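Local coordinates for DisA protein (Sorangium cellulosum, PDB 6CCA), which probably transfers methyl groups to carbon of a polyketide intermediate, producing a gem-dimethyl unit on the disorazol assembly line, at residues I41-S46 and N202-K207; C71-M76 and S107-L112; V155-A160 and D177-Q182; S241-L246 and P277-Q282; K313-T318 and K376-E381. One frame throughout, in Å; residues are numbered along the deposited sequence.

Contact 1: I41-S46 and N202-K207; sequences IQPGLS and NELVIK
Ile41 and Lys207 bring the two backbones closest, with their CA atoms 6.2 Å apart. Beyond this point the chains diverge: 202-207 is fully helical, whereas 41-46 runs in extended form through Gln42 and Pro43 to Gly44, the N-cap of helix 45-52. Contact is therefore confined to the first half of 41-46. Leu204 reaches across with one methyl, its CD2, which lies 3.4 Å from Ile41 O and 3.8 Å from Pro43 CD. The leucine side chain and the proline ring meet at about a right angle, and the methyl touches the ring at CD. One turn further along the helix, Lys207 sets its aliphatic stem against the start of the loop, CG standing 4.1 Å from Ile41 CA. Its CG is anti to the backbone N (chi1 -178°) and the chain bends at the next bond, so it is the stem rather than the ammonium that makes this contact. Gln42 turns away from the helix and bonds back to its own segment: its NE2 donates to Pro43 O (2.9 Å) on a carbonyl lone pair, and also to Gln391 O. Leu204 and Ile41 continue onto Val404 and Leu406 of strand 402-409. This packing lays the N-terminal chain and helix 196-216 over the antiparallel strand of the sheet characteristic of the class I, Rossmann-like methyltransferase fold.

Contact 2: C71-M76 and S107-L112; sequences CIFQDM and SLLAIL
The Phe73 ring is the one flat group in this contact, and three leucines of 107-112 meet it along the CD2, CE2 and CZ atoms. Leu108 comes at the ring edge, near its plane, with CB 4.2 Å from Phe73 CE2. Leu112 brings CD1 to 3.7 Å from Phe73 CD2, and that methyl is equally close to CE2, so it straddles the bond between them. At the far end of the ring, Leu109 CD2 lies 3.9 Å from Phe73 CZ, its side chain at about a right angle to that of the phenylalanine. A second ring, that of Phe79, meets Phe73 with the planes at about 45°. The CB of Phe73 already points toward the leucines, and its first torsion (chi1 -77°), with CG beside the backbone N, sets which way the ring leans. The short helical segments approach no closer than 12.2 Å between axes and cross at -117°; the gap is filled from both helices, by the phenylalanine ring on one side and the leucine side chains on the other. All four touching residues are buried. Around them, Leu95 and Ala88 of helix 88-95 pack on Phe73 and Leu109 respectively, while Leu69, one turn back on helix 55-75, touches Leu108 and Leu112. Leu346 of helix 342-346 also borders Leu108. Helices 55-75, 88-95 and 102-114, followed by the short strands 118-121 and 124-127, come in an order consistent with a winged-helix arrangement.

Contact 3: V155-A160 and D177-Q182; sequences VRLLWA and DVLFPQ
Leu157 and Leu179 form the tight part of the contact, methyl against methyl, with CD1 of Leu157 3.6 Å from CD2 of Leu179. The two get there by different rotations: Leu157 carries CG anti to the backbone N (chi1 176°), Leu179 carries it anti to the carbonyl carbon (chi1 -59°). A second close approach sets Val178 CG1 3.6 Å from Ala160 O, a methyl resting on a helix carbonyl. The packing is looser at the Ala160 side chain. Its CB points toward 177-182, yet comes no nearer to that segment than 4.8 Å, and the residue is partly exposed, with Leu187 from a loop helping to cover it. Leu157, by contrast, is buried and also touches Phe343 of helix 342-346. Helix 152-163 and the end of helix 175-179 are thus joined here through methyl groups, one of them on a backbone carbonyl, without ion pairs or hydrogen bonds between the two segments. The association rests on dispersion, exclusion of water and fit of shape, with little directional preference.

Contact 4: S241-L246 and P277-Q282; sequences SVLEAL and PFVTFQ
Leu243 is the helix residue that meets strand and loop together. Its CD2 methyl lies 3.7 Å from Val279 CG2 and 4.1 Å from Phe278 CE2, so one methyl meets the valine and the aromatic residue side by side. The same valine methyl is 4.1 Å from Leu243 CD1, and the two aliphatic side chains cross at about a right angle. Phe278 also turns its edge to the helix backbone: CZ stands 4.0 Å from Leu243 O, which lies in the plane of the ring. That placement depends on the uncommon first torsion of Phe278 (chi1 62°), which sets the ring between its own backbone N and carbonyl carbon. In the next shell, the other branch of Val279, CG1, sits 3.3 Å above one face of the Phe281 ring, offset toward its rim. Tyr272 of helix 262-272 touches both Leu243 and Phe281 and bridges helix to strand. Backbone hydrogen bonds to Tyr255 hold Phe278 and Thr280 along strand 253-257, and Glu244 ties helix 239-246 to Arg275 through a salt bridge. These elements are successive units of the parallel beta-alpha-beta part of the methyltransferase fold. Chemically, the interface is apolar; the carbonyl facing a C-H edge is too distant for more than a weak electrostatic attraction, so close fit of methyls and ring probably supplies most of the cohesion.

Contact 5: K313-T318 and K376-E381; sequences KNLRST and KGLLEE
Arg316 grips Glu381 end-on, with both terminal nitrogens on a single oxygen. NH2 donates to Glu381 OE1 at 2.7 Å (151° at the hydrogen), nearly along the C-O axis; NH1 donates to the anti lone pair of the same OE1, at 2.9 Å and a more bent 137°. The guanidinium and carboxylate planes lie 12° apart, so the pair is almost coplanar. Further acceptors come from Glu382 for NH1 and Glu362 for NH2, so the arginine probably offsets the mutual repulsion of the three acids and favours their ionised forms. Leu378 closes over one guanidinium face, CD1 3.4 Å from Arg316 CZ, while its other methyl, CD2, presses to a tight 3.4 Å against Leu315 CD2. At the helix start, Asn314 OD1 accepts from Ser317 N (2.8 Å) in the carbonyl plane, the N-cap bond, and Leu315 N is taken up by Asp359 OD2. On the far side of helix 372-381, Lys376 NZ pairs with Glu380 OE2 at 2.7 Å. Two helices thus pack through leucines bordered by a surface salt bridge. Helix 315-325 links strands 300-306 and 330-337, a beta-alpha-beta crossover of the class I methyltransferase fold.

In the fold
Contacts 1, 4 and 5 gather on the methyltransferase sheet, while contacts 2 and 3 lie in the helices between the two segments of contact 1. Contacts 1 and 4 touch where helices 196-216 and 239-246 pack, Ile206 CG2 lying 3.4 Å from Ala245 CB. Contact 5 is about 27 Å from contact 4, centre to centre, and reaches the sheet through other helices. Contacts 2 and 3, centres about 18 Å apart, are linked by helix 55-75, which carries 71-76 and packs on 155-160, and both touch helix 342-346; contact 2 is about 43 Å from contact 4, across the chain's centre. Helix 342-346 follows strand 330-337, so it joins the sheet to the N-terminal helices.

Contact 1: I41-S46 and N202-K207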
# COMPACT_ATOMS: atom_id res chain seq x y z
N ILE A 41 9.14 9.06 17.52
CA ILE A 41 8.99 8.68 16.08
C ILE A 41 8.23 9.77 15.31
O ILE A 41 8.52 10.02 14.15
CB ILE A 41 8.27 7.31 16.00
CG1 ILE A 41 9.07 6.22 16.72
CG2 ILE A 41 7.93 6.91 14.57
CD1 ILE A 41 8.22 5.01 17.03
N GLN A 42 7.23 10.34 15.97
CA GLN A 42 6.40 11.38 15.36
C GLN A 42 7.23 12.44 14.68
O GLN A 42 8.07 13.09 15.31
CB GLN A 42 5.56 12.05 16.45
CG GLN A 42 4.69 13.20 16.03
CD GLN A 42 3.76 12.90 14.88
OE1 GLN A 42 2.95 11.98 14.91
NE2 GLN A 42 3.87 13.72 13.84
N PRO A 43 7.01 12.65 13.38
CA PRO A 43 7.77 13.71 12.75
C PRO A 43 7.40 15.10 13.34
O PRO A 43 6.23 15.36 13.61
CB PRO A 43 7.34 13.64 11.28
CG PRO A 43 6.22 12.74 11.20
CD PRO A 43 6.21 11.88 12.43
N GLY A 44 8.38 15.96 13.42
CA GLY A 44 8.14 17.34 13.81
C GLY A 44 7.55 18.22 12.71
O GLY A 44 7.40 17.82 11.56
N LEU A 45 7.29 19.49 13.06
CA LEU A 45 6.57 20.36 12.17
C LEU A 45 7.31 20.60 10.90
O LEU A 45 6.70 20.64 9.83
CB LEU A 45 6.21 21.70 12.88
CG LEU A 45 5.42 22.78 12.08
CD1 LEU A 45 4.18 22.24 11.40
CD2 LEU A 45 5.03 23.96 13.00
N SER A 46 8.62 20.72 10.96
CA SER A 46 9.37 21.07 9.79
C SER A 46 9.30 19.93 8.79
O SER A 46 9.14 20.19 7.59
CB SER A 46 10.84 21.34 10.09
OG SER A 46 10.88 22.46 11.00
N ASN A 202 9.10 5.59 4.27
CA ASN A 202 10.13 4.54 4.44
C ASN A 202 11.00 4.86 5.66
O ASN A 202 11.32 3.99 6.51
CB ASN A 202 11.01 4.44 3.18
CG ASN A 202 10.30 3.84 1.98
OD1 ASN A 202 9.30 3.15 2.11
ND2 ASN A 202 10.90 4.02 0.81
N GLU A 203 11.30 6.13 5.82
CA GLU A 203 12.14 6.58 6.91
C GLU A 203 11.42 6.50 8.23
O GLU A 203 12.07 6.11 9.21
CB GLU A 203 12.74 7.97 6.66
CG GLU A 203 13.74 7.96 5.50
CD GLU A 203 15.02 7.14 5.75
OE1 GLU A 203 15.43 6.88 6.90
OE2 GLU A 203 15.60 6.68 4.74
N LEU A 204 10.10 6.76 8.24
CA LEU A 204 9.31 6.57 9.45
C LEU A 204 9.21 5.14 9.89
O LEU A 204 9.25 4.85 11.07
CB LEU A 204 7.87 7.16 9.33
CG LEU A 204 7.70 8.64 9.44
CD1 LEU A 204 6.23 8.96 9.21
CD2 LEU A 204 8.17 9.08 10.85
N VAL A 205 9.17 4.19 8.95
CA VAL A 205 9.21 2.79 9.38
C VAL A 205 10.58 2.44 10.06
O VAL A 205 10.62 1.83 11.10
CB VAL A 205 8.99 1.84 8.21
CG1 VAL A 205 9.36 0.38 8.54
CG2 VAL A 205 7.59 1.96 7.61
N ILE A 206 11.66 2.84 9.44
CA ILE A 206 13.01 2.60 9.93
C ILE A 206 13.15 3.23 11.31
O ILE A 206 13.64 2.61 12.23
CB ILE A 206 14.08 3.15 8.98
CG1 ILE A 206 14.17 2.26 7.72
CG2 ILE A 206 15.49 3.12 9.62
CD1 ILE A 206 15.03 2.80 6.59
N LYS A 207 12.72 4.46 11.44
CA LYS A 207 12.78 5.14 12.73
C LYS A 207 12.03 4.36 13.80
O LYS A 207 12.48 4.24 14.97
CB LYS A 207 12.16 6.55 12.58
CG LYS A 207 12.19 7.42 13.86
CD LYS A 207 13.59 7.56 14.32
CE LYS A 207 13.82 8.75 15.26
NZ LYS A 207 15.12 8.47 15.98

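Contact 2: C71-M76 and S107-L112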
# COMPACT_ATOMS: atom_id res chain seq x y z
N CYS A 71 -9.75 9.85 -21.59
CA CYS A 71 -8.97 9.53 -22.79
C CYS A 71 -8.93 8.04 -23.06
O CYS A 71 -9.12 7.64 -24.23
CB CYS A 71 -7.59 10.17 -22.74
SG CYS A 71 -6.81 10.23 -24.38
N ILE A 72 -8.76 7.19 -22.04
CA ILE A 72 -8.75 5.75 -22.27
C ILE A 72 -10.09 5.25 -22.88
O ILE A 72 -10.13 4.54 -23.90
CB ILE A 72 -8.50 5.01 -20.93
CG1 ILE A 72 -7.03 5.23 -20.53
CG2 ILE A 72 -8.88 3.53 -21.05
CD1 ILE A 72 -6.71 4.92 -19.09
N PHE A 73 -11.18 5.65 -22.28
CA PHE A 73 -12.50 5.35 -22.92
C PHE A 73 -12.62 5.85 -24.38
O PHE A 73 -13.12 5.11 -25.26
CB PHE A 73 -13.64 5.87 -22.06
CG PHE A 73 -13.94 5.01 -20.86
CD1 PHE A 73 -14.75 3.88 -20.98
CD2 PHE A 73 -13.45 5.34 -19.63
CE1 PHE A 73 -15.05 3.09 -19.88
CE2 PHE A 73 -13.75 4.57 -18.51
CZ PHE A 73 -14.55 3.46 -18.61
N GLN A 74 -12.20 7.10 -24.63
CA GLN A 74 -12.28 7.66 -25.97
C GLN A 74 -11.46 6.86 -26.94
O GLN A 74 -11.93 6.55 -28.07
CB GLN A 74 -11.85 9.10 -26.02
CG GLN A 74 -12.76 9.97 -25.20
CD GLN A 74 -12.43 11.40 -25.22
OE1 GLN A 74 -11.28 11.82 -25.48
NE2 GLN A 74 -13.44 12.22 -24.92
N ASP A 75 -10.24 6.48 -26.51
CA ASP A 75 -9.43 5.54 -27.30
C ASP A 75 -10.15 4.23 -27.57
O ASP A 75 -9.87 3.63 -28.56
CB ASP A 75 -8.14 5.17 -26.59
CG ASP A 75 -7.17 6.35 -26.49
OD1 ASP A 75 -7.30 7.36 -27.23
OD2 ASP A 75 -6.24 6.28 -25.68
N MET A 76 -10.99 3.76 -26.67
CA MET A 76 -11.79 2.57 -26.94
C MET A 76 -13.13 2.85 -27.69
O MET A 76 -13.92 1.92 -27.85
CB MET A 76 -12.04 1.84 -25.65
CG MET A 76 -10.79 1.23 -25.03
SD MET A 76 -11.00 0.69 -23.35
CE MET A 76 -11.60 -0.94 -23.62
N SER A 107 -15.93 1.15 -10.78
CA SER A 107 -15.15 2.22 -10.15
C SER A 107 -14.68 3.31 -11.17
O SER A 107 -14.73 4.51 -10.84
CB SER A 107 -13.93 1.62 -9.40
OG SER A 107 -13.29 2.67 -8.69
N LEU A 108 -14.29 2.89 -12.34
CA LEU A 108 -13.79 3.85 -13.37
C LEU A 108 -14.96 4.79 -13.79
O LEU A 108 -14.76 5.98 -13.94
CB LEU A 108 -13.22 3.15 -14.59
CG LEU A 108 -11.98 2.27 -14.32
CD1 LEU A 108 -11.54 1.55 -15.59
CD2 LEU A 108 -10.84 3.06 -13.62
N LEU A 109 -16.17 4.21 -13.95
CA LEU A 109 -17.35 5.07 -14.24
C LEU A 109 -17.60 6.09 -13.16
O LEU A 109 -17.82 7.28 -13.42
CB LEU A 109 -18.57 4.19 -14.54
CG LEU A 109 -18.46 3.31 -15.78
CD1 LEU A 109 -19.72 2.45 -15.93
CD2 LEU A 109 -18.06 4.09 -17.06
N ALA A 110 -17.51 5.68 -11.87
CA ALA A 110 -17.69 6.62 -10.77
C ALA A 110 -16.59 7.67 -10.70
O ALA A 110 -16.84 8.80 -10.30
CB ALA A 110 -17.76 5.89 -9.42
N ILE A 111 -15.34 7.32 -11.05
CA ILE A 111 -14.30 8.37 -11.19
C ILE A 111 -14.71 9.43 -12.23
O ILE A 111 -14.62 10.63 -11.95
CB ILE A 111 -12.94 7.78 -11.64
CG1 ILE A 111 -12.39 6.95 -10.47
CG2 ILE A 111 -12.02 8.93 -11.99
CD1 ILE A 111 -11.08 6.23 -10.69
N LEU A 112 -15.19 8.96 -13.39
CA LEU A 112 -15.67 9.94 -14.40
C LEU A 112 -16.88 10.78 -13.90
O LEU A 112 -16.99 12.02 -14.16
CB LEU A 112 -15.98 9.23 -15.70
CG LEU A 112 -14.78 8.61 -16.43
CD1 LEU A 112 -15.24 7.89 -17.68
CD2 LEU A 112 -13.74 9.68 -16.65

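Contact 3: V155-A160 and D177-Q182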
# COMPACT_ATOMS: atom_id res chain seq x y z
N VAL A 155 3.51 9.56 -12.65
CA VAL A 155 3.09 10.00 -13.99
C VAL A 155 3.59 8.97 -15.02
O VAL A 155 2.85 8.48 -15.88
CB VAL A 155 3.61 11.40 -14.32
CG1 VAL A 155 3.37 11.76 -15.77
CG2 VAL A 155 2.93 12.42 -13.41
N ARG A 156 4.87 8.62 -14.89
CA ARG A 156 5.49 7.63 -15.76
C ARG A 156 4.70 6.32 -15.76
O ARG A 156 4.35 5.80 -16.81
CB ARG A 156 6.93 7.37 -15.33
CG ARG A 156 7.93 8.37 -15.88
CD ARG A 156 9.36 7.89 -15.70
NE ARG A 156 9.62 6.66 -16.45
CZ ARG A 156 9.86 5.48 -15.89
NH1 ARG A 156 9.86 5.36 -14.57
NH2 ARG A 156 10.09 4.42 -16.65
N LEU A 157 4.43 5.79 -14.57
CA LEU A 157 3.69 4.55 -14.46
C LEU A 157 2.27 4.67 -15.10
O LEU A 157 1.81 3.76 -15.77
CB LEU A 157 3.55 4.16 -12.99
CG LEU A 157 2.69 2.89 -12.81
CD1 LEU A 157 3.28 1.75 -13.62
CD2 LEU A 157 2.58 2.45 -11.34
N LEU A 158 1.53 5.75 -14.78
CA LEU A 158 0.20 5.92 -15.37
C LEU A 158 0.28 5.98 -16.88
O LEU A 158 -0.57 5.44 -17.57
CB LEU A 158 -0.44 7.19 -14.88
CG LEU A 158 -0.92 7.17 -13.45
CD1 LEU A 158 -1.60 8.47 -13.18
CD2 LEU A 158 -1.98 6.07 -13.26
N TRP A 159 1.27 6.68 -17.41
CA TRP A 159 1.45 6.77 -18.88
C TRP A 159 1.77 5.43 -19.51
O TRP A 159 1.17 5.08 -20.52
CB TRP A 159 2.48 7.84 -19.26
CG TRP A 159 2.37 8.24 -20.71
CD1 TRP A 159 3.20 7.86 -21.73
CD2 TRP A 159 1.28 8.95 -21.31
NE1 TRP A 159 2.71 8.37 -22.92
CE2 TRP A 159 1.53 9.01 -22.69
CE3 TRP A 159 0.16 9.57 -20.80
CZ2 TRP A 159 0.71 9.71 -23.56
CZ3 TRP A 159 -0.69 10.22 -21.66
CH2 TRP A 159 -0.40 10.31 -23.04
N ALA A 160 2.57 4.60 -18.85
CA ALA A 160 2.84 3.25 -19.35
C ALA A 160 1.55 2.41 -19.37
O ALA A 160 1.29 1.64 -20.30
CB ALA A 160 3.95 2.57 -18.54
N ASP A 177 2.95 -7.72 -16.93
CA ASP A 177 3.78 -7.42 -18.14
C ASP A 177 3.93 -5.90 -18.44
O ASP A 177 4.90 -5.43 -19.06
CB ASP A 177 3.19 -8.03 -19.37
CG ASP A 177 3.22 -9.57 -19.36
OD1 ASP A 177 3.74 -10.17 -18.40
OD2 ASP A 177 2.67 -10.12 -20.34
N VAL A 178 2.94 -5.13 -18.05
CA VAL A 178 3.02 -3.69 -18.27
C VAL A 178 3.64 -2.99 -17.04
O VAL A 178 4.46 -2.07 -17.17
CB VAL A 178 1.61 -3.15 -18.55
CG1 VAL A 178 1.66 -1.64 -18.76
CG2 VAL A 178 1.00 -3.88 -19.74
N LEU A 179 3.21 -3.40 -15.85
CA LEU A 179 3.74 -2.80 -14.61
C LEU A 179 5.19 -3.25 -14.32
O LEU A 179 5.96 -2.51 -13.72
CB LEU A 179 2.87 -3.18 -13.42
CG LEU A 179 1.41 -2.77 -13.51
CD1 LEU A 179 0.64 -3.51 -12.41
CD2 LEU A 179 1.32 -1.26 -13.35
N PHE A 180 5.55 -4.46 -14.77
CA PHE A 180 6.94 -4.97 -14.66
C PHE A 180 7.49 -5.28 -16.05
O PHE A 180 7.54 -6.44 -16.48
CB PHE A 180 6.92 -6.22 -13.78
CG PHE A 180 6.40 -5.96 -12.39
CD1 PHE A 180 7.23 -5.41 -11.41
CD2 PHE A 180 5.09 -6.24 -12.06
CE1 PHE A 180 6.76 -5.17 -10.14
CE2 PHE A 180 4.61 -6.01 -10.80
CZ PHE A 180 5.44 -5.48 -9.83
N PRO A 181 7.89 -4.25 -16.80
CA PRO A 181 8.17 -4.53 -18.21
C PRO A 181 9.41 -5.38 -18.34
O PRO A 181 10.43 -5.11 -17.69
CB PRO A 181 8.43 -3.16 -18.83
CG PRO A 181 8.56 -2.19 -17.67
CD PRO A 181 7.82 -2.80 -16.51
N GLN A 182 9.27 -6.43 -19.13
CA GLN A 182 10.34 -7.40 -19.32
C GLN A 182 10.83 -7.90 -18.00
O GLN A 182 12.02 -8.11 -17.84
CB GLN A 182 11.51 -6.79 -20.06
CG GLN A 182 11.31 -6.82 -21.55
CD GLN A 182 10.61 -5.58 -22.04
OE1 GLN A 182 10.83 -4.48 -21.52
NE2 GLN A 182 9.77 -5.75 -23.05

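Contact 4: S241-L246 and P277-Q282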
# COMPACT_ATOMS: atom_id res chain seq x y z
N SER A 241 17.04 -0.84 2.53
CA SER A 241 17.38 0.22 3.40
C SER A 241 17.03 -0.09 4.85
O SER A 241 17.70 0.40 5.75
CB SER A 241 16.80 1.54 2.86
OG SER A 241 15.41 1.53 3.08
N VAL A 242 16.00 -0.90 5.10
CA VAL A 242 15.76 -1.35 6.43
C VAL A 242 16.94 -2.18 6.99
O VAL A 242 17.44 -1.94 8.12
CB VAL A 242 14.45 -2.16 6.51
CG1 VAL A 242 14.30 -2.80 7.88
CG2 VAL A 242 13.22 -1.27 6.19
N LEU A 243 17.36 -3.15 6.21
CA LEU A 243 18.42 -4.03 6.66
C LEU A 243 19.72 -3.21 6.87
O LEU A 243 20.47 -3.44 7.79
CB LEU A 243 18.62 -5.12 5.62
CG LEU A 243 17.46 -6.09 5.43
CD1 LEU A 243 17.85 -7.14 4.38
CD2 LEU A 243 17.02 -6.78 6.69
N GLU A 244 20.01 -2.27 5.99
CA GLU A 244 21.21 -1.47 6.19
C GLU A 244 21.11 -0.67 7.50
O GLU A 244 22.08 -0.61 8.28
CB GLU A 244 21.47 -0.55 5.00
CG GLU A 244 22.79 0.22 5.12
CD GLU A 244 24.04 -0.70 5.19
OE1 GLU A 244 24.04 -1.91 4.81
OE2 GLU A 244 25.07 -0.23 5.69
N ALA A 245 19.95 -0.07 7.76
CA ALA A 245 19.80 0.73 9.01
C ALA A 245 19.89 -0.15 10.23
O ALA A 245 20.35 0.26 11.32
CB ALA A 245 18.47 1.49 9.03
N LEU A 246 19.44 -1.39 10.12
CA LEU A 246 19.43 -2.26 11.27
C LEU A 246 20.75 -2.98 11.52
O LEU A 246 20.88 -3.62 12.55
CB LEU A 246 18.30 -3.26 11.17
CG LEU A 246 16.95 -2.86 11.77
CD1 LEU A 246 16.50 -1.48 11.42
CD2 LEU A 246 15.91 -3.87 11.30
N PRO A 277 23.71 -11.58 7.44
CA PRO A 277 23.57 -12.94 7.90
C PRO A 277 22.57 -13.09 8.99
O PRO A 277 22.12 -14.19 9.23
CB PRO A 277 24.98 -13.29 8.46
CG PRO A 277 25.90 -12.18 8.03
CD PRO A 277 25.01 -10.97 7.84
N PHE A 278 22.14 -11.99 9.60
CA PHE A 278 21.06 -12.06 10.59
C PHE A 278 19.60 -12.33 10.01
O PHE A 278 18.63 -12.42 10.78
CB PHE A 278 21.09 -10.82 11.48
CG PHE A 278 20.86 -9.52 10.76
CD1 PHE A 278 21.92 -8.80 10.24
CD2 PHE A 278 19.60 -8.99 10.61
CE1 PHE A 278 21.74 -7.58 9.59
CE2 PHE A 278 19.40 -7.77 9.94
CZ PHE A 278 20.47 -7.05 9.44
N VAL A 279 19.45 -12.31 8.70
CA VAL A 279 18.15 -12.49 8.06
C VAL A 279 17.90 -13.94 7.73
O VAL A 279 18.83 -14.61 7.23
CB VAL A 279 18.08 -11.69 6.76
CG1 VAL A 279 16.72 -11.91 6.06
CG2 VAL A 279 18.43 -10.22 7.05
N THR A 280 16.69 -14.43 8.08
CA THR A 280 16.14 -15.71 7.68
C THR A 280 15.10 -15.46 6.60
O THR A 280 14.28 -14.58 6.73
CB THR A 280 15.56 -16.41 8.91
OG1 THR A 280 16.64 -16.64 9.80
CG2 THR A 280 14.89 -17.78 8.63
N PHE A 281 15.14 -16.22 5.53
CA PHE A 281 14.25 -16.03 4.41
C PHE A 281 13.34 -17.24 4.38
O PHE A 281 13.83 -18.41 4.34
CB PHE A 281 15.08 -15.96 3.12
CG PHE A 281 16.07 -14.86 3.09
CD1 PHE A 281 17.28 -14.93 3.71
CD2 PHE A 281 15.74 -13.67 2.44
CE1 PHE A 281 18.16 -13.86 3.68
CE2 PHE A 281 16.62 -12.63 2.42
CZ PHE A 281 17.83 -12.72 3.02
N GLN A 282 12.03 -17.00 4.41
CA GLN A 282 11.03 -18.08 4.59
C GLN A 282 9.69 -17.61 4.05
O GLN A 282 9.23 -16.51 4.41
CB GLN A 282 10.89 -18.36 6.10
CG GLN A 282 10.09 -19.60 6.50
CD GLN A 282 10.34 -20.04 7.98
OE1 GLN A 282 11.36 -19.72 8.58
NE2 GLN A 282 9.41 -20.79 8.53

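Contact 5: K313-T318 and K376-E381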
# COMPACT_ATOMS: atom_id res chain seq x y z
N LYS A 313 -8.12 -11.54 2.24
CA LYS A 313 -9.55 -11.72 2.13
C LYS A 313 -10.33 -11.24 3.29
O LYS A 313 -11.42 -10.70 3.13
CB LYS A 313 -9.86 -13.22 1.95
CG LYS A 313 -9.48 -13.69 0.58
CD LYS A 313 -9.94 -15.11 0.31
CE LYS A 313 -9.42 -15.52 -1.06
NZ LYS A 313 -9.15 -16.98 -1.12
N ASN A 314 -9.78 -11.45 4.48
CA ASN A 314 -10.38 -11.05 5.71
C ASN A 314 -9.39 -10.37 6.65
O ASN A 314 -8.53 -11.01 7.23
CB ASN A 314 -10.96 -12.26 6.44
CG ASN A 314 -11.81 -11.83 7.60
OD1 ASN A 314 -11.32 -11.51 8.68
ND2 ASN A 314 -13.10 -11.68 7.34
N LEU A 315 -9.53 -9.07 6.81
CA LEU A 315 -8.58 -8.27 7.55
C LEU A 315 -8.52 -8.65 9.03
O LEU A 315 -7.43 -8.77 9.58
CB LEU A 315 -8.87 -6.77 7.31
CG LEU A 315 -7.77 -5.77 7.68
CD1 LEU A 315 -6.43 -6.23 7.06
CD2 LEU A 315 -8.14 -4.35 7.27
N ARG A 316 -9.68 -8.82 9.66
CA ARG A 316 -9.73 -9.15 11.08
C ARG A 316 -9.01 -10.46 11.37
O ARG A 316 -8.31 -10.58 12.38
CB ARG A 316 -11.18 -9.23 11.55
CG ARG A 316 -11.88 -7.89 11.67
CD ARG A 316 -13.30 -8.04 12.19
NE ARG A 316 -14.08 -6.82 12.03
CZ ARG A 316 -14.10 -5.82 12.92
NH1 ARG A 316 -13.39 -5.91 14.03
NH2 ARG A 316 -14.84 -4.75 12.68
N SER A 317 -9.18 -11.43 10.49
CA SER A 317 -8.58 -12.71 10.63
C SER A 317 -7.04 -12.60 10.46
O SER A 317 -6.26 -13.23 11.14
CB SER A 317 -9.19 -13.61 9.52
OG SER A 317 -8.56 -14.84 9.53
N THR A 318 -6.62 -11.79 9.50
CA THR A 318 -5.22 -11.59 9.25
C THR A 318 -4.56 -10.90 10.44
O THR A 318 -3.49 -11.31 10.87
CB THR A 318 -5.06 -10.79 7.94
OG1 THR A 318 -5.42 -11.63 6.84
CG2 THR A 318 -3.62 -10.29 7.72
N LYS A 376 -7.27 2.80 12.90
CA LYS A 376 -7.24 3.01 14.36
C LYS A 376 -8.37 2.24 15.00
O LYS A 376 -8.15 1.37 15.92
CB LYS A 376 -7.15 4.50 14.73
CG LYS A 376 -7.02 4.77 16.22
CD LYS A 376 -6.93 6.23 16.57
CE LYS A 376 -6.63 6.40 18.06
NZ LYS A 376 -7.77 6.00 18.83
N GLY A 377 -9.59 2.46 14.51
CA GLY A 377 -10.78 1.78 15.08
C GLY A 377 -10.74 0.30 14.92
O GLY A 377 -11.00 -0.48 15.85
N LEU A 378 -10.34 -0.15 13.74
CA LEU A 378 -10.25 -1.58 13.57
C LEU A 378 -9.18 -2.29 14.46
O LEU A 378 -9.45 -3.40 14.99
CB LEU A 378 -10.00 -1.96 12.10
CG LEU A 378 -9.93 -3.45 11.72
CD1 LEU A 378 -11.22 -4.19 11.96
CD2 LEU A 378 -9.49 -3.66 10.28
N LEU A 379 -8.00 -1.70 14.56
CA LEU A 379 -6.91 -2.34 15.28
C LEU A 379 -7.36 -2.37 16.77
O LEU A 379 -7.09 -3.37 17.48
CB LEU A 379 -5.65 -1.53 15.17
CG LEU A 379 -5.02 -1.69 13.77
CD1 LEU A 379 -4.06 -0.60 13.45
CD2 LEU A 379 -4.29 -3.07 13.67
N GLU A 380 -7.94 -1.25 17.23
CA GLU A 380 -8.53 -1.26 18.64
C GLU A 380 -9.54 -2.35 18.87
O GLU A 380 -9.47 -3.07 19.89
CB GLU A 380 -9.11 0.12 18.97
CG GLU A 380 -8.03 1.12 19.22
CD GLU A 380 -8.51 2.57 19.30
OE1 GLU A 380 -9.68 2.79 19.00
OE2 GLU A 380 -7.70 3.45 19.66
N GLU A 381 -10.47 -2.54 17.94
CA GLU A 381 -11.43 -3.62 18.07
C GLU A 381 -10.81 -4.96 18.12
O GLU A 381 -11.37 -5.86 18.71
CB GLU A 381 -12.44 -3.64 16.92
CG GLU A 381 -13.43 -2.52 16.99
CD GLU A 381 -14.20 -2.35 15.69
OE1 GLU A 381 -14.38 -3.30 14.91
OE2 GLU A 381 -14.63 -1.23 15.48